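Local atomic coordinates of 2''-aminoglycoside nucleotidyltransferase (Klebsiella pneumoniae, PDB entry 4WQK), a protein that confers bacterial resistance to kanamycin, gentamicin, tobramycin and related aminoglycosides by adenylating their 2''-hydroxyl group with the help of magnesium. Residues K12-A17 with R119-N124; A60-L65 with A79-E84; W30-R35 with E127-D132; D87-W92 with Y98-A103. All coordinates share one frame; numbering follows the deposited sequence. Where two conformers were deposited one is given.

Contact 1 of 4, residues K12-A17 with R119-N124; sequences KILAAA and RPVRCN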
loop_
_atom_site.group_PDB
_atom_site.type_symbol
_atom_site.label_atom_id
_atom_site.label_comp_id
_atom_site.label_asym_id
_atom_site.label_seq_id
_atom_site.Cartn_x
_atom_site.Cartn_y
_atom_site.Cartn_z
ATOM N N LYS A 12 -2.957 -15.797 2.768
ATOM C CA LYS A 12 -2.824 -16.237 4.175
ATOM C C LYS A 12 -2.896 -15.085 5.174
ATOM O O LYS A 12 -3.546 -15.220 6.226
ATOM C CB LYS A 12 -1.512 -16.981 4.409
ATOM C CG LYS A 12 -1.452 -18.356 3.836
ATOM C CD LYS A 12 -0.091 -19.021 4.096
ATOM C CE LYS A 12 -0.109 -20.468 3.612
ATOM N NZ LYS A 12 1.174 -20.795 2.945
ATOM N N ILE A 13 -2.217 -13.969 4.901
ATOM C CA ILE A 13 -2.249 -12.821 5.798
ATOM C C ILE A 13 -3.666 -12.287 5.928
ATOM O O ILE A 13 -4.143 -12.018 7.061
ATOM C CB ILE A 13 -1.311 -11.728 5.288
ATOM C CG1 ILE A 13 0.126 -12.204 5.428
ATOM C CG2 ILE A 13 -1.486 -10.448 6.087
ATOM C CD1 ILE A 13 1.103 -11.353 4.589
ATOM N N LEU A 14 -4.362 -12.128 4.795
ATOM C CA LEU A 14 -5.688 -11.537 4.844
ATOM C C LEU A 14 -6.669 -12.499 5.499
ATOM O O LEU A 14 -7.628 -12.047 6.167
ATOM C CB LEU A 14 -6.170 -11.146 3.454
ATOM C CG LEU A 14 -5.296 -10.040 2.862
ATOM C CD1 LEU A 14 -5.909 -9.692 1.516
ATOM C CD2 LEU A 14 -5.283 -8.797 3.743
ATOM N N ALA A 15 -6.499 -13.826 5.350
ATOM C CA ALA A 15 -7.384 -14.787 6.030
ATOM C C ALA A 15 -7.245 -14.612 7.539
ATOM O O ALA A 15 -8.253 -14.604 8.271
ATOM C CB ALA A 15 -7.059 -16.183 5.647
ATOM N N ALA A 16 -6.013 -14.529 7.993
ATOM C CA ALA A 16 -5.795 -14.393 9.432
ATOM C C ALA A 16 -6.331 -13.041 9.920
ATOM O O ALA A 16 -6.870 -12.950 11.041
ATOM C CB ALA A 16 -4.313 -14.537 9.730
ATOM N N ALA A 17 -6.192 -11.983 9.127
ATOM C CA ALA A 17 -6.683 -10.665 9.530
ATOM C C ALA A 17 -8.215 -10.659 9.551
ATOM O O ALA A 17 -8.825 -10.178 10.485
ATOM C CB ALA A 17 -6.135 -9.566 8.588
ATOM N N ARG A 119 -9.895 -13.169 -5.087
ATOM C CA ARG A 119 -10.227 -12.768 -3.716
ATOM C C ARG A 119 -10.405 -11.266 -3.681
ATOM O O ARG A 119 -9.457 -10.524 -3.990
ATOM C CB ARG A 119 -9.091 -13.115 -2.744
ATOM C CG ARG A 119 -9.494 -12.887 -1.276
ATOM C CD ARG A 119 -8.271 -12.774 -0.419
ATOM N NE ARG A 119 -8.528 -13.048 1.000
ATOM C CZ ARG A 119 -9.135 -12.235 1.851
ATOM N NH1 ARG A 119 -9.606 -11.045 1.470
ATOM N NH2 ARG A 119 -9.273 -12.629 3.116
ATOM N N PRO A 120 -11.568 -10.787 -3.251
ATOM C CA PRO A 120 -11.665 -9.332 -3.020
ATOM C C PRO A 120 -10.752 -8.889 -1.894
ATOM O O PRO A 120 -10.591 -9.593 -0.866
ATOM C CB PRO A 120 -13.139 -9.120 -2.653
ATOM C CG PRO A 120 -13.837 -10.353 -3.233
ATOM C CD PRO A 120 -12.825 -11.475 -2.940
ATOM N N VAL A 121 -10.126 -7.720 -2.069
ATOM C CA VAL A 121 -9.187 -7.196 -1.093
ATOM C C VAL A 121 -9.359 -5.712 -0.941
ATOM O O VAL A 121 -9.611 -4.993 -1.924
ATOM C CB VAL A 121 -7.691 -7.467 -1.432
ATOM C CG1 VAL A 121 -7.412 -8.968 -1.564
ATOM C CG2 VAL A 121 -7.241 -6.738 -2.759
ATOM N N ARG A 122 -9.231 -5.252 0.289
ATOM C CA ARG A 122 -9.061 -3.819 0.531
ATOM C C ARG A 122 -7.708 -3.359 -0.013
ATOM O O ARG A 122 -6.689 -4.002 0.182
ATOM C CB ARG A 122 -9.184 -3.511 2.018
ATOM C CG ARG A 122 -10.600 -3.720 2.607
ATOM C CD ARG A 122 -10.682 -3.149 4.005
ATOM N NE ARG A 122 -12.041 -3.201 4.579
ATOM C CZ ARG A 122 -12.448 -4.133 5.435
ATOM N NH1 ARG A 122 -11.626 -5.095 5.853
ATOM N NH2 ARG A 122 -13.692 -4.064 5.928
ATOM N N CYS A 123 -7.719 -2.157 -0.579
ATOM C CA CYS A 123 -6.477 -1.572 -1.040
ATOM C C CYS A 123 -6.548 -0.075 -0.948
ATOM O O CYS A 123 -7.609 0.523 -0.998
ATOM C CB CYS A 123 -6.167 -2.042 -2.458
ATOM S SG CYS A 123 -7.595 -2.096 -3.585
ATOM N N ASN A 124 -5.360 0.523 -0.781
ATOM C CA ASN A 124 -5.322 1.968 -0.675
ATOM C C ASN A 124 -5.862 2.591 -1.970
ATOM O O ASN A 124 -5.794 1.983 -3.053
ATOM C CB ASN A 124 -3.893 2.436 -0.395
ATOM C CG ASN A 124 -3.451 2.050 0.986
ATOM O OD1 ASN A 124 -2.451 1.361 1.172
ATOM N ND2 ASN A 124 -4.223 2.474 1.985
#
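Leu14 meets Arg119 and Val121 with different parts of its side chain. Its CB sits over the centre of one face of the Arg119 guanidinium, 3.4 Å above the plane. Its CD1 reaches further and touches CG1 of Val121 at 3.5 Å. The two side chains approach at about a right angle there. CG of Leu14 stands beside the backbone N, and chi2 is extended. This carries CD1 past the guanidinium to the valine.

Arg119 reaches back to the helix with an extended chain. Its CG is anti to the backbone N (chi1 -172°), and the chain stays stretched from CG to NE. The turn comes only at the end, where the guanidinium lies across the base of Leu14. NH2 also comes within 3.8 Å of the backbone N of Ala15. Two polar partners limit the rotation of the group. NH1 donates to the carbonyl O of Pro120, the next residue in its own strand, over 2.9 Å. That bond is bent, 137° at the hydrogen. NH2 forms a salt bridge with Asp18, one helical turn after Leu14. The flat cation thus lies on an aliphatic side chain while NH1 and NH2 have polar partners.

The contact joins the N-terminal domain to the C-terminal domain. The axis of 12-17, in helix 5-19, runs at 70° to that of strand 119-121, and the two are 10.8 Å apart at closest. The strand pairs with 114-116 in a small antiparallel sheet. Val121 also touches Ala34 of helix 28-36, while helix 55-64 packs on Ala16 and Ala17.

Contact 2 of 4, residues A60-L65 with A79-E84; sequences AIVEML and AEIGDE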
loop_
_atom_site.group_PDB
_atom_site.type_symbol
_atom_site.label_atom_id
_atom_site.label_comp_id
_atom_site.label_asym_id
_atom_site.label_seq_id
_atom_site.Cartn_x
_atom_site.Cartn_y
_atom_site.Cartn_z
ATOM N N ALA A 60 1.231 -10.313 15.454
ATOM C CA ALA A 60 0.865 -11.675 15.828
ATOM C C ALA A 60 0.588 -12.531 14.587
ATOM O O ALA A 60 0.930 -13.720 14.577
ATOM C CB ALA A 60 -0.357 -11.666 16.777
ATOM N N ILE A 61 -0.028 -11.938 13.561
ATOM C CA ILE A 61 -0.248 -12.664 12.315
ATOM C C ILE A 61 1.093 -13.060 11.703
ATOM O O ILE A 61 1.303 -14.224 11.319
ATOM C CB ILE A 61 -1.075 -11.821 11.346
ATOM C CG1 ILE A 61 -2.528 -11.724 11.858
ATOM C CG2 ILE A 61 -0.988 -12.381 9.916
ATOM C CD1 ILE A 61 -3.335 -10.669 11.104
ATOM N N VAL A 62 2.017 -12.103 11.664
ATOM C CA VAL A 62 3.342 -12.369 11.107
ATOM C C VAL A 62 4.018 -13.525 11.832
ATOM O O VAL A 62 4.549 -14.447 11.205
ATOM C CB VAL A 62 4.238 -11.102 11.182
ATOM C CG1 VAL A 62 5.715 -11.424 10.889
ATOM C CG2 VAL A 62 3.704 -10.015 10.239
ATOM N N GLU A 63 4.006 -13.479 13.156
ATOM C CA GLU A 63 4.643 -14.528 13.956
ATOM C C GLU A 63 3.964 -15.879 13.752
ATOM O O GLU A 63 4.636 -16.909 13.732
ATOM C CB GLU A 63 4.637 -14.135 15.433
ATOM C CG GLU A 63 5.539 -12.925 15.704
ATOM C CD GLU A 63 5.319 -12.295 17.069
ATOM O OE1 GLU A 63 4.941 -13.025 18.016
ATOM O OE2 GLU A 63 5.529 -11.063 17.194
ATOM N N MET A 64 2.637 -15.880 13.643
ATOM C CA MET A 64 1.894 -17.118 13.500
ATOM C C MET A 64 2.260 -17.791 12.176
ATOM O O MET A 64 2.287 -19.019 12.076
ATOM C CB MET A 64 0.391 -16.820 13.584
ATOM C CG MET A 64 -0.476 -18.027 13.706
ATOM S SD MET A 64 -1.813 -17.969 12.551
ATOM C CE MET A 64 -0.808 -18.421 11.174
ATOM N N LEU A 65 2.562 -16.981 11.178
ATOM C CA LEU A 65 2.955 -17.457 9.843
ATOM C C LEU A 65 4.450 -17.785 9.753
ATOM O O LEU A 65 4.969 -18.131 8.675
ATOM C CB LEU A 65 2.572 -16.394 8.817
ATOM C CG LEU A 65 1.082 -16.266 8.549
ATOM C CD1 LEU A 65 0.848 -15.161 7.550
ATOM C CD2 LEU A 65 0.502 -17.575 8.020
ATOM N N ALA A 79 8.753 -6.584 7.777
ATOM C CA ALA A 79 8.722 -7.947 8.297
ATOM C C ALA A 79 9.122 -8.918 7.204
ATOM O O ALA A 79 9.010 -8.615 6.004
ATOM C CB ALA A 79 7.341 -8.284 8.794
ATOM N N GLU A 80 9.651 -10.070 7.602
ATOM C CA GLU A 80 9.921 -11.116 6.627
ATOM C C GLU A 80 9.180 -12.377 7.020
ATOM O O GLU A 80 9.088 -12.720 8.189
ATOM C CB GLU A 80 11.429 -11.407 6.482
ATOM C CG GLU A 80 12.125 -11.877 7.725
ATOM C CD GLU A 80 13.575 -12.256 7.456
ATOM O OE1 GLU A 80 14.350 -11.399 6.964
ATOM O OE2 GLU A 80 13.931 -13.429 7.725
ATOM N N ILE A 81 8.620 -13.044 6.024
ATOM C CA ILE A 81 8.014 -14.362 6.217
ATOM C C ILE A 81 8.617 -15.227 5.120
ATOM O O ILE A 81 8.378 -14.987 3.940
ATOM C CB ILE A 81 6.482 -14.298 6.104
ATOM C CG1 ILE A 81 5.888 -13.301 7.113
ATOM C CG2 ILE A 81 5.860 -15.714 6.242
ATOM C CD1 ILE A 81 4.375 -13.112 6.930
ATOM N N GLY A 82 9.442 -16.190 5.509
ATOM C CA GLY A 82 10.193 -16.972 4.546
ATOM C C GLY A 82 11.104 -16.058 3.745
ATOM O O GLY A 82 11.838 -15.247 4.324
ATOM N N ASP A 83 11.007 -16.134 2.423
ATOM C CA ASP A 83 11.848 -15.331 1.538
ATOM C C ASP A 83 11.169 -14.021 1.160
ATOM O O ASP A 83 11.706 -13.256 0.357
ATOM C CB ASP A 83 12.187 -16.105 0.259
ATOM C CG ASP A 83 13.100 -17.281 0.510
ATOM O OD1 ASP A 83 14.003 -17.163 1.372
ATOM O OD2 ASP A 83 12.927 -18.318 -0.172
ATOM N N GLU A 84 9.992 -13.754 1.725
ATOM C CA GLU A 84 9.228 -12.572 1.331
ATOM C C GLU A 84 9.238 -11.448 2.361
ATOM O O GLU A 84 9.288 -11.677 3.555
ATOM C CB GLU A 84 7.763 -12.950 0.998
ATOM C CG GLU A 84 7.605 -14.006 -0.098
ATOM C CD GLU A 84 8.170 -13.576 -1.440
ATOM O OE1 GLU A 84 8.287 -12.356 -1.703
ATOM O OE2 GLU A 84 8.519 -14.466 -2.242
#
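Ile81 overlaps Leu65 at the point where helix 55-64 gives way to a loop. The two side chains meet obliquely through their outer methyls, with CD1 of Ile81 4.1 Å from CD1 of Leu65. CD1 of Ile81 also lies 4.2 Å from CB of Leu65. The other branch of Ile81 does a different job. CG2, anti to the backbone N, turns to the main chain and touches the carbonyl O of Leu65 at 3.5 Å. The isoleucine therefore meets both the side chain and the backbone of this residue.

Val62 is one turn earlier on the helix. It uses a single methyl, CG1, which is anti to the backbone N (chi1 168°). That methyl faces CB of Ala79 at 4.1 Å and CG1 of Ile81 at 4.2 Å. Ala79 and Ile81 are two apart in the strand, and both direct their CB atoms at the helix. Glu80 between them points away. The contacts between side chains are all apolar, at ordinary van der Waals distances.

Beyond Ile81 the chain reverses in a type II' turn. Gly82 takes a positive phi there, and Glu84 exchanges two backbone bonds with Ile81.

This is helix-on-sheet packing within the N-terminal domain. Strand 76-81 lies between strands 68-73 and 84-93 in the mixed sheet. Leu86 of strand 84-93 touches both Val62 and Ile81. Ile13 of helix 5-19 also packs on Leu65.

Contact 3 of 4, residues W30-R35 with E127-D132; sequences WAIDAR and EAIIWD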
loop_
_atom_site.group_PDB
_atom_site.type_symbol
_atom_site.label_atom_id
_atom_site.label_comp_id
_atom_site.label_asym_id
_atom_site.label_seq_id
_atom_site.Cartn_x
_atom_site.Cartn_y
_atom_site.Cartn_z
ATOM N N TRP A 30 1.442 -3.834 -5.410
ATOM C CA TRP A 30 0.372 -4.829 -5.347
ATOM C C TRP A 30 -1.021 -4.178 -5.311
ATOM O O TRP A 30 -1.971 -4.769 -5.807
ATOM C CB TRP A 30 0.555 -5.750 -4.125
ATOM C CG TRP A 30 1.242 -7.037 -4.488
ATOM C CD1 TRP A 30 2.488 -7.424 -4.119
ATOM C CD2 TRP A 30 0.719 -8.068 -5.326
ATOM N NE1 TRP A 30 2.765 -8.668 -4.654
ATOM C CE2 TRP A 30 1.690 -9.092 -5.387
ATOM C CE3 TRP A 30 -0.488 -8.236 -6.005
ATOM C CZ2 TRP A 30 1.505 -10.266 -6.147
ATOM C CZ3 TRP A 30 -0.677 -9.387 -6.754
ATOM C CH2 TRP A 30 0.323 -10.393 -6.823
ATOM N N ALA A 31 -1.131 -2.957 -4.761
ATOM C CA ALA A 31 -2.444 -2.282 -4.742
ATOM C C ALA A 31 -2.863 -1.896 -6.141
ATOM O O ALA A 31 -4.076 -1.981 -6.518
ATOM C CB ALA A 31 -2.432 -1.046 -3.875
ATOM N N ILE A 32 -1.889 -1.462 -6.953
ATOM C CA ILE A 32 -2.160 -1.166 -8.361
ATOM C C ILE A 32 -2.680 -2.428 -9.083
ATOM O O ILE A 32 -3.708 -2.381 -9.754
ATOM C CB ILE A 32 -0.893 -0.618 -9.070
ATOM C CG1 ILE A 32 -0.473 0.697 -8.390
ATOM C CG2 ILE A 32 -1.115 -0.455 -10.590
ATOM C CD1 ILE A 32 0.882 1.214 -8.863
ATOM N N ASP A 33 -1.990 -3.548 -8.906
ATOM C CA ASP A 33 -2.395 -4.789 -9.580
ATOM C C ASP A 33 -3.732 -5.274 -9.039
ATOM O O ASP A 33 -4.545 -5.770 -9.831
ATOM C CB ASP A 33 -1.324 -5.868 -9.416
ATOM C CG ASP A 33 -0.132 -5.654 -10.341
ATOM O OD1 ASP A 33 -0.021 -4.579 -11.023
ATOM O OD2 ASP A 33 0.714 -6.578 -10.419
ATOM N N ALA A 34 -3.959 -5.086 -7.737
ATOM C CA ALA A 34 -5.242 -5.501 -7.152
ATOM C C ALA A 34 -6.401 -4.670 -7.739
ATOM O O ALA A 34 -7.444 -5.223 -8.116
ATOM C CB ALA A 34 -5.170 -5.410 -5.676
ATOM N N ARG A 35 -6.238 -3.345 -7.810
ATOM C CA ARG A 35 -7.291 -2.518 -8.374
ATOM C C ARG A 35 -7.515 -2.837 -9.839
ATOM O O ARG A 35 -8.651 -2.764 -10.359
ATOM C CB ARG A 35 -6.948 -1.025 -8.221
ATOM C CG ARG A 35 -7.143 -0.566 -6.800
ATOM C CD ARG A 35 -7.023 0.953 -6.633
ATOM N NE ARG A 35 -7.386 1.227 -5.255
ATOM C CZ ARG A 35 -8.628 1.438 -4.831
ATOM N NH1 ARG A 35 -9.647 1.475 -5.701
ATOM N NH2 ARG A 35 -8.851 1.615 -3.532
ATOM N N GLU A 127 -5.508 7.740 -5.262
ATOM C CA GLU A 127 -4.887 9.015 -4.868
ATOM C C GLU A 127 -3.752 8.778 -3.868
ATOM O O GLU A 127 -2.704 9.437 -3.965
ATOM C CB GLU A 127 -5.964 9.939 -4.280
ATOM C CG GLU A 127 -6.959 10.426 -5.293
ATOM C CD GLU A 127 -8.152 9.438 -5.553
ATOM O OE1 GLU A 127 -8.194 8.224 -5.152
ATOM O OE2 GLU A 127 -9.105 9.903 -6.213
ATOM N N ALA A 128 -3.945 7.863 -2.915
ATOM C CA ALA A 128 -2.886 7.529 -1.965
ATOM C C ALA A 128 -1.689 6.879 -2.627
ATOM O O ALA A 128 -0.540 7.166 -2.269
ATOM C CB ALA A 128 -3.440 6.610 -0.839
ATOM N N ILE A 129 -1.963 5.986 -3.573
ATOM C CA ILE A 129 -0.903 5.309 -4.318
ATOM C C ILE A 129 -0.050 6.335 -5.061
ATOM O O ILE A 129 1.204 6.349 -4.992
ATOM C CB ILE A 129 -1.515 4.280 -5.284
ATOM C CG1 ILE A 129 -2.154 3.150 -4.491
ATOM C CG2 ILE A 129 -0.488 3.749 -6.294
ATOM C CD1 ILE A 129 -3.041 2.227 -5.366
ATOM N N ILE A 130 -0.713 7.257 -5.742
ATOM C CA ILE A 130 -0.014 8.251 -6.550
ATOM C C ILE A 130 0.705 9.279 -5.649
ATOM O O ILE A 130 1.838 9.680 -5.939
ATOM C CB ILE A 130 -1.019 8.923 -7.499
ATOM C CG1 ILE A 130 -1.445 7.897 -8.536
ATOM C CG2 ILE A 130 -0.415 10.165 -8.177
ATOM C CD1 ILE A 130 -2.620 8.308 -9.333
ATOM N N TRP A 131 0.076 9.685 -4.540
ATOM C CA TRP A 131 0.696 10.582 -3.586
ATOM C C TRP A 131 2.080 10.083 -3.136
ATOM O O TRP A 131 3.009 10.875 -3.009
ATOM C CB TRP A 131 -0.226 10.724 -2.377
ATOM C CG TRP A 131 0.051 11.827 -1.411
ATOM C CD1 TRP A 131 0.638 11.706 -0.167
ATOM C CD2 TRP A 131 -0.326 13.203 -1.543
ATOM N NE1 TRP A 131 0.642 12.922 0.472
ATOM C CE2 TRP A 131 0.088 13.871 -0.358
ATOM C CE3 TRP A 131 -0.947 13.958 -2.555
ATOM C CZ2 TRP A 131 -0.139 15.229 -0.159
ATOM C CZ3 TRP A 131 -1.160 15.289 -2.362
ATOM C CH2 TRP A 131 -0.767 15.929 -1.158
ATOM N N ASP A 132 2.205 8.779 -2.885
ATOM C CA ASP A 132 3.506 8.255 -2.455
ATOM C C ASP A 132 4.568 8.395 -3.515
ATOM O O ASP A 132 5.757 8.552 -3.203
ATOM C CB ASP A 132 3.395 6.783 -2.052
ATOM C CG ASP A 132 3.408 6.612 -0.553
ATOM O OD1 ASP A 132 3.637 7.619 0.158
ATOM O OD2 ASP A 132 3.155 5.490 -0.078
#
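Ile129 carries this contact for its helix and touches three residues of helix 28-36. Its two branches divide the work. Ile129 CD1, at the end of the longer branch, presses on Ala31 CB at 3.6 Å. Ile129 CG2 meets Ile32 CG1 at 3.7 Å and lies close to Ile32 CD1. CG2 of Ile129 is anti to its backbone N, and CG1 stands beside that N (chi1 -67°). The methyls are thereby spread over neighbouring residues of the facing helix. The small side chain of Ala31 lets CD1 of Ile129 come near the helix backbone, 4.2 Å from the N of Ile32.

Arg35 borders this apolar patch with its aliphatic part, its CD 4.4 Å from CD1 of Ile129. Its guanidinium is held from outside the two segments: NH2 forms a salt bridge with Glu113 and a hydrogen bond to the carbonyl O of Cys123, NE donates to the carbonyl O of Asn124, and Trp126 makes a cation-pi contact. These partners fix the arginine beside the isoleucine.

The two segments run nearly antiparallel, 148° between their axes, which are 10.7 Å apart at closest. Helix 28-36 belongs to the N-terminal domain and helix 126-139 to the C-terminal domain, so this buried packing joins the two. Helix 147-160 touches both sides, through Ser152 on Ile32 and Ala156 on Ile130.

Contact 4 of 4, residues D87-W92 with Y98-A103; sequences DCEPAW and YEIAEA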
loop_
_atom_site.group_PDB
_atom_site.type_symbol
_atom_site.label_atom_id
_atom_site.label_comp_id
_atom_site.label_asym_id
_atom_site.label_seq_id
_atom_site.Cartn_x
_atom_site.Cartn_y
_atom_site.Cartn_z
ATOM N N ASP A 87 6.216 -4.682 3.760
ATOM C CA ASP A 87 6.558 -3.268 4.046
ATOM C C ASP A 87 5.301 -2.632 4.620
ATOM O O ASP A 87 4.351 -2.381 3.882
ATOM C CB ASP A 87 7.014 -2.595 2.750
ATOM C CG ASP A 87 7.396 -1.131 2.922
ATOM O OD1 ASP A 87 7.210 -0.561 4.002
ATOM O OD2 ASP A 87 7.883 -0.550 1.917
ATOM N N CYS A 88 5.286 -2.421 5.935
ATOM C CA CYS A 88 4.057 -2.155 6.642
ATOM C C CYS A 88 3.994 -0.722 7.183
ATOM O O CYS A 88 4.940 -0.290 7.838
ATOM C CB CYS A 88 3.932 -3.130 7.812
ATOM S SG CYS A 88 3.844 -4.844 7.303
ATOM N N GLU A 89 2.915 0.009 6.896
ATOM C CA GLU A 89 2.783 1.349 7.453
ATOM C C GLU A 89 1.426 1.558 8.129
ATOM O O GLU A 89 0.399 1.026 7.677
ATOM C CB GLU A 89 3.005 2.411 6.370
ATOM C CG GLU A 89 2.019 2.433 5.243
ATOM C CD GLU A 89 2.216 3.670 4.342
ATOM O OE1 GLU A 89 2.575 4.734 4.862
ATOM O OE2 GLU A 89 2.030 3.576 3.124
ATOM N N PRO A 90 1.424 2.332 9.216
ATOM C CA PRO A 90 0.170 2.541 9.957
ATOM C C PRO A 90 -0.734 3.575 9.298
ATOM O O PRO A 90 -0.279 4.520 8.616
ATOM C CB PRO A 90 0.641 3.066 11.315
ATOM C CG PRO A 90 1.943 3.784 10.989
ATOM C CD PRO A 90 2.590 2.893 9.918
ATOM N N ALA A 91 -2.033 3.383 9.530
ATOM C CA ALA A 91 -3.034 4.417 9.281
ATOM C C ALA A 91 -3.781 4.604 10.596
ATOM O O ALA A 91 -3.877 3.682 11.402
ATOM C CB ALA A 91 -3.969 4.026 8.172
ATOM N N TRP A 92 -4.299 5.815 10.790
ATOM C CA TRP A 92 -4.873 6.202 12.097
ATOM C C TRP A 92 -6.320 6.635 11.938
ATOM O O TRP A 92 -6.687 7.274 10.944
ATOM C CB TRP A 92 -4.031 7.316 12.734
ATOM C CG TRP A 92 -2.589 6.871 12.902
ATOM C CD1 TRP A 92 -1.546 7.138 12.055
ATOM C CD2 TRP A 92 -2.071 6.070 13.964
ATOM N NE1 TRP A 92 -0.409 6.510 12.521
ATOM C CE2 TRP A 92 -0.699 5.865 13.694
ATOM C CE3 TRP A 92 -2.637 5.482 15.101
ATOM C CZ2 TRP A 92 0.124 5.104 14.547
ATOM C CZ3 TRP A 92 -1.835 4.739 15.944
ATOM C CH2 TRP A 92 -0.459 4.564 15.664
ATOM N N TYR A 98 -9.946 5.080 8.579
ATOM C CA TYR A 98 -8.494 5.121 8.805
ATOM C C TYR A 98 -7.849 5.978 7.726
ATOM O O TYR A 98 -8.278 5.949 6.571
ATOM C CB TYR A 98 -7.904 3.702 8.777
ATOM C CG TYR A 98 -8.231 2.919 10.030
ATOM C CD1 TYR A 98 -7.477 3.102 11.191
ATOM C CD2 TYR A 98 -9.307 2.020 10.050
ATOM C CE1 TYR A 98 -7.783 2.432 12.369
ATOM C CE2 TYR A 98 -9.618 1.325 11.220
ATOM C CZ TYR A 98 -8.862 1.526 12.371
ATOM O OH TYR A 98 -9.155 0.829 13.518
ATOM N N GLU A 99 -6.808 6.714 8.101
ATOM C CA GLU A 99 -6.093 7.542 7.135
ATOM C C GLU A 99 -4.599 7.446 7.347
ATOM O O GLU A 99 -4.109 7.516 8.456
ATOM C CB GLU A 99 -6.493 9.033 7.207
ATOM C CG GLU A 99 -7.946 9.313 6.806
ATOM C CD GLU A 99 -8.219 9.126 5.305
ATOM O OE1 GLU A 99 -7.253 9.071 4.502
ATOM O OE2 GLU A 99 -9.428 9.132 4.927
ATOM N N ILE A 100 -3.891 7.342 6.240
ATOM C CA ILE A 100 -2.429 7.481 6.250
ATOM C C ILE A 100 -2.116 8.938 6.547
ATOM O O ILE A 100 -2.723 9.813 5.958
ATOM C CB ILE A 100 -1.857 7.030 4.882
ATOM C CG1 ILE A 100 -2.109 5.542 4.683
ATOM C CG2 ILE A 100 -0.360 7.301 4.806
ATOM C CD1 ILE A 100 -1.805 5.083 3.262
ATOM N N ALA A 101 -1.176 9.177 7.465
ATOM C CA ALA A 101 -0.767 10.560 7.826
ATOM C C ALA A 101 -0.329 11.303 6.597
ATOM O O ALA A 101 0.452 10.780 5.797
ATOM C CB ALA A 101 0.349 10.557 8.854
ATOM N N GLU A 102 -0.873 12.506 6.472
ATOM C CA GLU A 102 -0.506 13.468 5.422
ATOM C C GLU A 102 -1.041 13.077 4.023
ATOM O O GLU A 102 -0.837 13.822 3.057
ATOM C CB GLU A 102 1.034 13.658 5.364
ATOM C CG GLU A 102 1.700 14.037 6.712
ATOM C CD GLU A 102 3.210 14.294 6.573
ATOM O OE1 GLU A 102 4.017 13.529 7.156
ATOM O OE2 GLU A 102 3.587 15.249 5.872
ATOM N N ALA A 103 -1.750 11.957 3.903
ATOM C CA ALA A 103 -2.273 11.524 2.600
ATOM C C ALA A 103 -3.619 12.189 2.293
ATOM O O ALA A 103 -4.294 12.705 3.203
ATOM C CB ALA A 103 -2.423 10.002 2.587
HETATM O O HOH W 1 0.136 7.159 8.993
#
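Trp92 and Glu99 exchange two backbone hydrogen bonds, forming an antiparallel hydrogen-bonded pair. Trp92 N donates to Glu99 O over 2.9 Å in a nearly straight bond, 170° at the hydrogen. The return bond, Glu99 N to Trp92 O, has the same length but is more bent, 151°. Each donor stands above the plane of the carbonyl it uses. A weaker CA-H...O contact links Tyr98 CA to Trp92 O.

Past this pair a water takes over. It donates to Pro90 O at 2.7 Å and accepts from Ala101 N at 2.9 Å, bridging the diverging chains.

Apolar packing centres on Ala91. Its CB sits 4.0 Å from CB of Tyr98 and also near CG1 of Ile100. Glu89 and Ile100 cross at about a right angle, a van der Waals contact of a carboxylate with an aliphatic branch, Ile100 CG2 3.9 Å from Glu89 OE1. Glu89 CG lies between the backbone N and the carbonyl carbon (chi1 64°), and the chain then extends to Ile100. Its OE2 binds glycerol, probably from the crystallisation liquor. Tyr98 OH bonds Glu53, and the Glu99 carboxylate bonds Ser107 and the N of Gly106.

The hairpin joins strand 84-93 to the start of the C-terminal domain. Asp87, a magnesium ligand with Asp45 and Asp47 and the inferred proton acceptor, lies on one strand. Ala101, a kanamycin-binding residue, follows the other. Backbone pairing and one water thus tie the metal-bearing strand to the antibiotic cleft.

How the contacts relate
Contact 3 is the buried one. Contacts 1 and 2 are partly buried, and contact 4 lies at the surface. Contacts 1, 3 and 4 all join the N- and C-terminal domains, whereas contact 2 stays within the first. Contact 2 is apolar in its side chains. Contacts 1 and 3 each set an arginine beside an aliphatic side chain, and contact 4 relies on backbone bonds and water. Contacts 1 and 2 meet where CD1 of Ile61 packs on CA of Ala17. Contacts 1 and 3 meet where the carbonyl O of Asn124 lies near CD1 of Ile129. Contacts 2 and 4 share one sheet through neighbouring strands. Asp132 and Glu89 bring like charges close between contacts 3 and 4.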